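Local coordinates for F-BAR domain only protein 1 (Danio rerio, PDB 5JP2), which probably acts in an early step of clathrin-mediated endocytosis, and binds an Eps15 peptide through its mu homology domain, at residues Lys42-Ala53 with Ser124-Ala135. Numbering follows the deposited sequence.
Sequences KITGDLTMSFPA and SYYNVALLKYQA
Tyr133 lays its ring over Gly45. CB leads to CG, set between the backbone N and the carbonyl carbon (chi1 60°), which swings the ring across the neighbouring strand. CD1 then passes the Gly45 O at 3.6 Å, and CE1 meets the Gly45 C at 3.5 Å. Gly45 CA sits over the ring face, a CH-pi contact 3.7 Å from CA to the ring centroid. OH, at the tip, hydrogen-bonds Glu25 on strand 17-31. The two segments are antiparallel neighbours in the long mixed sheet of the mu homology domain. A classic beta bulge shifts their register: Leu130 and Leu131 both face Leu47, and the Leu47 O takes the Leu130 N at 2.9 Å and, weakly, the Leu131 N. On the face opposite Tyr133 and Leu47, Asp46 and Lys132 lie side by side. Lys132 NZ forms a salt bridge with Asp46 OD2, 2.8 Å, from above the carboxylate plane, while Thr48 OG1 donates to the syn lone pair of Asp46 OD1. With an alanine here, the Lys132 ammonium would probably lose its salt-bridge partner and the Thr48 hydroxyl be left to turn. Further along, Ser50 OG donates to Asn127 OD1 at 3.0 Å, and Asn127 ND2 hydrogen-bonds an acidic side chain of the bound peptide.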
ATOM      1  N   LYS B  42     -10.870  -3.653  -1.269  1.00 28.55           N
ATOM      2  CA  LYS B  42     -10.195  -3.464  -2.554  1.00 27.11           C
ATOM      3  C   LYS B  42      -8.760  -2.976  -2.348  1.00 26.12           C
ATOM      4  O   LYS B  42      -8.535  -1.895  -1.801  1.00 32.60           O
ATOM      5  CB  LYS B  42     -10.944  -2.471  -3.448  1.00 29.85           C
ATOM      6  CG  LYS B  42     -10.360  -2.416  -4.860  1.00 36.81           C
ATOM      7  CD  LYS B  42     -11.067  -1.451  -5.783  1.00 32.34           C
ATOM      8  CE  LYS B  42     -10.734  -0.024  -5.447  1.00 36.28           C
ATOM      9  NZ  LYS B  42     -11.026   0.895  -6.563  1.00 50.60           N
ATOM     10  N   ILE B  43      -7.794  -3.748  -2.824  1.00 27.92           N
ATOM     11  CA  ILE B  43      -6.388  -3.365  -2.787  1.00 31.02           C
ATOM     12  C   ILE B  43      -5.936  -2.993  -4.188  1.00 31.95           C
ATOM     13  O   ILE B  43      -6.203  -3.719  -5.146  1.00 35.54           O
ATOM     14  CB  ILE B  43      -5.518  -4.492  -2.212  1.00 30.53           C
ATOM     15  CG1 ILE B  43      -5.965  -4.822  -0.793  1.00 37.27           C
ATOM     16  CG2 ILE B  43      -4.076  -4.082  -2.223  1.00 38.05           C
ATOM     17  CD1 ILE B  43      -5.519  -6.144  -0.337  1.00 24.60           C
ATOM     18  N   THR B  44      -5.241  -1.875  -4.299  1.00 34.15           N
ATOM     19  CA  THR B  44      -4.673  -1.419  -5.552  1.00 37.92           C
ATOM     20  C   THR B  44      -3.166  -1.276  -5.403  1.00 30.76           C
ATOM     21  O   THR B  44      -2.680  -0.640  -4.469  1.00 32.00           O
ATOM     22  CB  THR B  44      -5.291  -0.101  -5.953  1.00 35.32           C
ATOM     23  OG1 THR B  44      -6.706  -0.281  -6.038  1.00 40.03           O
ATOM     24  CG2 THR B  44      -4.779   0.297  -7.296  1.00 33.24           C
ATOM     25  N   GLY B  45      -2.426  -1.883  -6.313  1.00 28.97           N
ATOM     26  CA  GLY B  45      -0.991  -1.938  -6.152  1.00 30.45           C
ATOM     27  C   GLY B  45      -0.241  -1.462  -7.369  1.00 31.35           C
ATOM     28  O   GLY B  45      -0.759  -1.458  -8.485  1.00 29.05           O
ATOM     29  N   ASP B  46       1.021  -1.116  -7.133  1.00 28.46           N
ATOM     30  CA  ASP B  46       1.928  -0.630  -8.155  1.00 25.83           C
ATOM     31  C   ASP B  46       3.306  -1.248  -7.952  1.00 29.21           C
ATOM     32  O   ASP B  46       3.820  -1.259  -6.837  1.00 31.76           O
ATOM     33  CB  ASP B  46       2.029   0.885  -8.113  1.00 33.59           C
ATOM     34  CG  ASP B  46       3.257   1.392  -8.823  1.00 61.01           C
ATOM     35  OD1 ASP B  46       4.259   1.649  -8.131  1.00 93.15           O
ATOM     36  OD2 ASP B  46       3.239   1.528 -10.064  1.00 80.17           O
ATOM     37  N   LEU B  47       3.907  -1.745  -9.022  1.00 36.25           N
ATOM     38  CA  LEU B  47       5.280  -2.236  -9.004  1.00 29.74           C
ATOM     39  C   LEU B  47       6.179  -1.309  -9.806  1.00 26.22           C
ATOM     40  O   LEU B  47       5.995  -1.149 -11.010  1.00 31.89           O
ATOM     41  CB  LEU B  47       5.365  -3.649  -9.560  1.00 25.52           C
ATOM     42  CG  LEU B  47       6.756  -4.261  -9.675  1.00 30.73           C
ATOM     43  CD1 LEU B  47       7.419  -4.409  -8.329  1.00 28.55           C
ATOM     44  CD2 LEU B  47       6.659  -5.603 -10.346  1.00 39.25           C
ATOM     45  N   THR B  48       7.143  -0.705  -9.140  1.00 24.91           N
ATOM     46  CA  THR B  48       8.104   0.173  -9.777  1.00 24.30           C
ATOM     47  C   THR B  48       9.490  -0.465  -9.692  1.00 29.35           C
ATOM     48  O   THR B  48       9.805  -1.168  -8.735  1.00 29.22           O
ATOM     49  CB  THR B  48       8.080   1.555  -9.113  1.00 27.32           C
ATOM     50  OG1 THR B  48       6.843   2.192  -9.412  1.00 45.37           O
ATOM     51  CG2 THR B  48       9.177   2.428  -9.609  1.00 29.03           C
ATOM     52  N   MET B  49      10.308  -0.263 -10.718  1.00 34.11           N
ATOM     53  CA  MET B  49      11.689  -0.709 -10.670  1.00 24.21           C
ATOM     54  C   MET B  49      12.614   0.474 -10.885  1.00 28.79           C
ATOM     55  O   MET B  49      12.338   1.348 -11.703  1.00 36.69           O
ATOM     56  CB  MET B  49      11.972  -1.796 -11.686  1.00 29.02           C
ATOM     57  CG  MET B  49      13.376  -2.322 -11.572  1.00 39.05           C
ATOM     58  SD  MET B  49      13.711  -3.754 -12.569  1.00 44.22           S
ATOM     59  CE  MET B  49      12.817  -5.014 -11.713  1.00 28.88           C
ATOM     60  N   SER B  50      13.698   0.507 -10.119  1.00 35.34           N
ATOM     61  CA  SER B  50      14.662   1.593 -10.151  1.00 31.69           C
ATOM     62  C   SER B  50      15.989   1.108 -10.732  1.00 33.35           C
ATOM     63  O   SER B  50      16.389  -0.038 -10.531  1.00 27.21           O
ATOM     64  CB  SER B  50      14.867   2.155  -8.748  1.00 30.99           C
ATOM     65  OG  SER B  50      15.615   3.346  -8.791  1.00 44.98           O
ATOM     66  N   PHE B  51      16.658   1.990 -11.469  1.00 32.27           N
ATOM     67  CA  PHE B  51      17.909   1.688 -12.138  1.00 32.07           C
ATOM     68  C   PHE B  51      18.978   2.703 -11.762  1.00 33.48           C
ATOM     69  O   PHE B  51      18.717   3.905 -11.759  1.00 34.92           O
ATOM     70  CB  PHE B  51      17.754   1.689 -13.661  1.00 39.13           C
ATOM     71  CG  PHE B  51      16.910   0.581 -14.186  1.00 28.15           C
ATOM     72  CD1 PHE B  51      15.538   0.664 -14.166  1.00 27.83           C
ATOM     73  CD2 PHE B  51      17.491  -0.537 -14.716  1.00 23.28           C
ATOM     74  CE1 PHE B  51      14.780  -0.352 -14.654  1.00 28.34           C
ATOM     75  CE2 PHE B  51      16.733  -1.548 -15.197  1.00 26.69           C
ATOM     76  CZ  PHE B  51      15.371  -1.458 -15.166  1.00 25.48           C
ATOM     77  N   PRO B  52      20.199   2.252 -11.508  1.00 40.17           N
ATOM     78  CA  PRO B  52      21.263   3.197 -11.161  1.00 39.53           C
ATOM     79  C   PRO B  52      21.689   3.975 -12.388  1.00 35.07           C
ATOM     80  O   PRO B  52      21.726   3.444 -13.494  1.00 43.58           O
ATOM     81  CB  PRO B  52      22.385   2.292 -10.647  1.00 34.10           C
ATOM     82  CG  PRO B  52      22.126   0.979 -11.254  1.00 39.60           C
ATOM     83  CD  PRO B  52      20.641   0.854 -11.411  1.00 34.82           C
ATOM     84  N   ALA B  53      21.976   5.259 -12.190  1.00 39.37           N
ATOM     85  CA  ALA B  53      22.236   6.129 -13.328  1.00 37.10           C
ATOM     86  C   ALA B  53      23.322   5.557 -14.226  1.00 41.99           C
ATOM     87  O   ALA B  53      23.234   5.637 -15.451  1.00 57.06           O
ATOM     88  CB  ALA B  53      22.594   7.527 -12.850  1.00 31.14           C
ATOM     89  N   SER B 124      20.525  10.341  -9.553  1.00 50.96           N
ATOM     90  CA  SER B 124      21.421   9.202  -9.447  1.00 49.96           C
ATOM     91  C   SER B 124      20.718   7.886  -9.727  1.00 50.13           C
ATOM     92  O   SER B 124      21.392   6.856  -9.827  1.00 39.99           O
ATOM     93  CB  SER B 124      22.093   9.167  -8.065  1.00 51.30           C
ATOM     94  OG  SER B 124      21.162   9.171  -7.007  1.00 57.29           O
ATOM     95  N   TYR B 125      19.395   7.910  -9.906  1.00 41.32           N
ATOM     96  CA  TYR B 125      18.628   6.728 -10.273  1.00 39.80           C
ATOM     97  C   TYR B 125      17.383   7.142 -11.042  1.00 40.51           C
ATOM     98  O   TYR B 125      16.960   8.295 -11.003  1.00 38.47           O
ATOM     99  CB  TYR B 125      18.241   5.904  -9.050  1.00 38.44           C
ATOM    100  CG  TYR B 125      17.361   6.631  -8.084  1.00 39.29           C
ATOM    101  CD1 TYR B 125      17.906   7.458  -7.123  1.00 38.74           C
ATOM    102  CD2 TYR B 125      15.989   6.492  -8.121  1.00 39.11           C
ATOM    103  CE1 TYR B 125      17.121   8.125  -6.235  1.00 52.90           C
ATOM    104  CE2 TYR B 125      15.192   7.159  -7.232  1.00 41.12           C
ATOM    105  CZ  TYR B 125      15.764   7.972  -6.288  1.00 47.97           C
ATOM    106  OH  TYR B 125      14.981   8.646  -5.392  1.00 71.94           O
ATOM    107  N   TYR B 126      16.809   6.182 -11.761  1.00 43.04           N
ATOM    108  CA  TYR B 126      15.661   6.421 -12.620  1.00 40.96           C
ATOM    109  C   TYR B 126      14.627   5.335 -12.384  1.00 36.45           C
ATOM    110  O   TYR B 126      14.952   4.150 -12.430  1.00 34.26           O
ATOM    111  CB  TYR B 126      16.072   6.449 -14.088  1.00 45.59           C
ATOM    112  CG  TYR B 126      17.138   7.467 -14.365  1.00 43.55           C
ATOM    113  CD1 TYR B 126      16.907   8.809 -14.142  1.00 43.82           C
ATOM    114  CD2 TYR B 126      18.384   7.084 -14.838  1.00 51.31           C
ATOM    115  CE1 TYR B 126      17.887   9.748 -14.380  1.00 55.49           C
ATOM    116  CE2 TYR B 126      19.373   8.015 -15.079  1.00 53.21           C
ATOM    117  CZ  TYR B 126      19.118   9.348 -14.848  1.00 60.50           C
ATOM    118  OH  TYR B 126      20.094  10.290 -15.086  1.00 63.92           O
ATOM    119  N   ASN B 127      13.390   5.739 -12.134  1.00 51.31           N
ATOM    120  CA  ASN B 127      12.323   4.807 -11.815  1.00 41.98           C
ATOM    121  C   ASN B 127      11.509   4.473 -13.056  1.00 37.58           C
ATOM    122  O   ASN B 127      11.288   5.325 -13.914  1.00 38.41           O
ATOM    123  CB  ASN B 127      11.418   5.382 -10.737  1.00 39.14           C
ATOM    124  CG  ASN B 127      12.098   5.465  -9.406  1.00 34.84           C
ATOM    125  OD1 ASN B 127      12.937   4.641  -9.082  1.00 47.37           O
ATOM    126  ND2 ASN B 127      11.731   6.453  -8.617  1.00 38.35           N
ATOM    127  N   VAL B 128      11.069   3.223 -13.137  1.00 37.07           N
ATOM    128  CA  VAL B 128      10.269   2.714 -14.243  1.00 25.30           C
ATOM    129  C   VAL B 128       9.066   1.957 -13.695  1.00 31.72           C
ATOM    130  O   VAL B 128       9.214   1.088 -12.835  1.00 38.55           O
ATOM    131  CB  VAL B 128      11.106   1.796 -15.142  1.00 30.56           C
ATOM    132  CG1 VAL B 128      10.264   1.236 -16.222  1.00 36.39           C
ATOM    133  CG2 VAL B 128      12.264   2.572 -15.712  1.00 36.11           C
ATOM    134  N   ALA B 129       7.896   2.220 -14.263  1.00 36.97           N
ATOM    135  CA  ALA B 129       6.643   1.638 -13.796  1.00 35.88           C
ATOM    136  C   ALA B 129       6.388   0.342 -14.544  1.00 29.76           C
ATOM    137  O   ALA B 129       6.223   0.344 -15.760  1.00 52.97           O
ATOM    138  CB  ALA B 129       5.494   2.623 -13.989  1.00 43.72           C
ATOM    139  N   LEU B 130       6.423  -0.772 -13.829  1.00 36.79           N
ATOM    140  CA  LEU B 130       6.221  -2.070 -14.453  1.00 26.84           C
ATOM    141  C   LEU B 130       4.764  -2.524 -14.502  1.00 33.63           C
ATOM    142  O   LEU B 130       4.350  -3.144 -15.484  1.00 45.31           O
ATOM    143  CB  LEU B 130       7.068  -3.115 -13.740  1.00 30.13           C
ATOM    144  CG  LEU B 130       8.568  -2.826 -13.756  1.00 35.67           C
ATOM    145  CD1 LEU B 130       9.358  -3.991 -13.205  1.00 37.60           C
ATOM    146  CD2 LEU B 130       9.016  -2.522 -15.158  1.00 41.14           C
ATOM    147  N   LEU B 131       3.994  -2.326 -13.433  1.00 38.14           N
ATOM    148  CA  LEU B 131       2.724  -3.028 -13.319  1.00 31.68           C
ATOM    149  C   LEU B 131       1.749  -2.290 -12.416  1.00 38.08           C
ATOM    150  O   LEU B 131       2.148  -1.671 -11.432  1.00 32.47           O
ATOM    151  CB  LEU B 131       2.964  -4.428 -12.785  1.00 40.03           C
ATOM    152  CG  LEU B 131       1.807  -5.389 -12.664  1.00 46.14           C
ATOM    153  CD1 LEU B 131       1.642  -6.140 -13.944  1.00 56.57           C
ATOM    154  CD2 LEU B 131       2.123  -6.332 -11.539  1.00 49.71           C
ATOM    155  N   LYS B 132       0.461  -2.381 -12.760  1.00 34.34           N
ATOM    156  CA  LYS B 132      -0.645  -2.029 -11.882  1.00 32.83           C
ATOM    157  C   LYS B 132      -1.471  -3.283 -11.645  1.00 31.97           C
ATOM    158  O   LYS B 132      -1.541  -4.155 -12.505  1.00 32.73           O
ATOM    159  CB  LYS B 132      -1.533  -0.946 -12.477  1.00 39.53           C
ATOM    160  CG  LYS B 132      -0.793   0.243 -12.991  1.00 46.20           C
ATOM    161  CD  LYS B 132       0.019   0.924 -11.933  1.00 53.34           C
ATOM    162  CE  LYS B 132       0.427   2.305 -12.403  1.00 66.45           C
ATOM    163  NZ  LYS B 132       1.299   2.997 -11.426  1.00 94.06           N
ATOM    164  N   TYR B 133      -2.089  -3.391 -10.475  1.00 28.81           N
ATOM    165  CA  TYR B 133      -2.851  -4.593 -10.181  1.00 24.49           C
ATOM    166  C   TYR B 133      -3.880  -4.308  -9.098  1.00 27.02           C
ATOM    167  O   TYR B 133      -3.834  -3.285  -8.422  1.00 30.10           O
ATOM    168  CB  TYR B 133      -1.937  -5.767  -9.795  1.00 28.72           C
ATOM    169  CG  TYR B 133      -1.066  -5.557  -8.592  1.00 32.07           C
ATOM    170  CD1 TYR B 133       0.145  -4.908  -8.698  1.00 30.55           C
ATOM    171  CD2 TYR B 133      -1.455  -6.004  -7.347  1.00 27.88           C
ATOM    172  CE1 TYR B 133       0.946  -4.712  -7.601  1.00 28.34           C
ATOM    173  CE2 TYR B 133      -0.666  -5.806  -6.245  1.00 22.94           C
ATOM    174  CZ  TYR B 133       0.541  -5.166  -6.380  1.00 26.14           C
ATOM    175  OH  TYR B 133       1.334  -4.966  -5.284  1.00 33.54           O
ATOM    176  N   GLN B 134      -4.823  -5.233  -8.961  1.00 38.93           N
ATOM    177  CA  GLN B 134      -6.029  -5.025  -8.175  1.00 37.75           C
ATOM    178  C   GLN B 134      -6.416  -6.322  -7.499  1.00 33.32           C
ATOM    179  O   GLN B 134      -6.286  -7.389  -8.091  1.00 37.73           O
ATOM    180  CB  GLN B 134      -7.167  -4.557  -9.075  1.00 49.61           C
ATOM    181  CG  GLN B 134      -8.135  -3.614  -8.460  1.00 51.76           C
ATOM    182  CD  GLN B 134      -9.140  -3.134  -9.467  1.00 68.09           C
ATOM    183  OE1 GLN B 134      -9.353  -3.775 -10.494  1.00 81.68           O
ATOM    184  NE2 GLN B 134      -9.758  -1.995  -9.192  1.00 78.61           N
ATOM    185  N   ALA B 135      -6.883  -6.229  -6.261  1.00 44.36           N
ATOM    186  CA  ALA B 135      -7.391  -7.393  -5.549  1.00 38.32           C
ATOM    187  C   ALA B 135      -8.609  -6.993  -4.739  1.00 36.96           C
ATOM    188  O   ALA B 135      -8.576  -5.982  -4.036  1.00 45.02           O
ATOM    189  CB  ALA B 135      -6.325  -7.998  -4.637  1.00 38.20           C
TER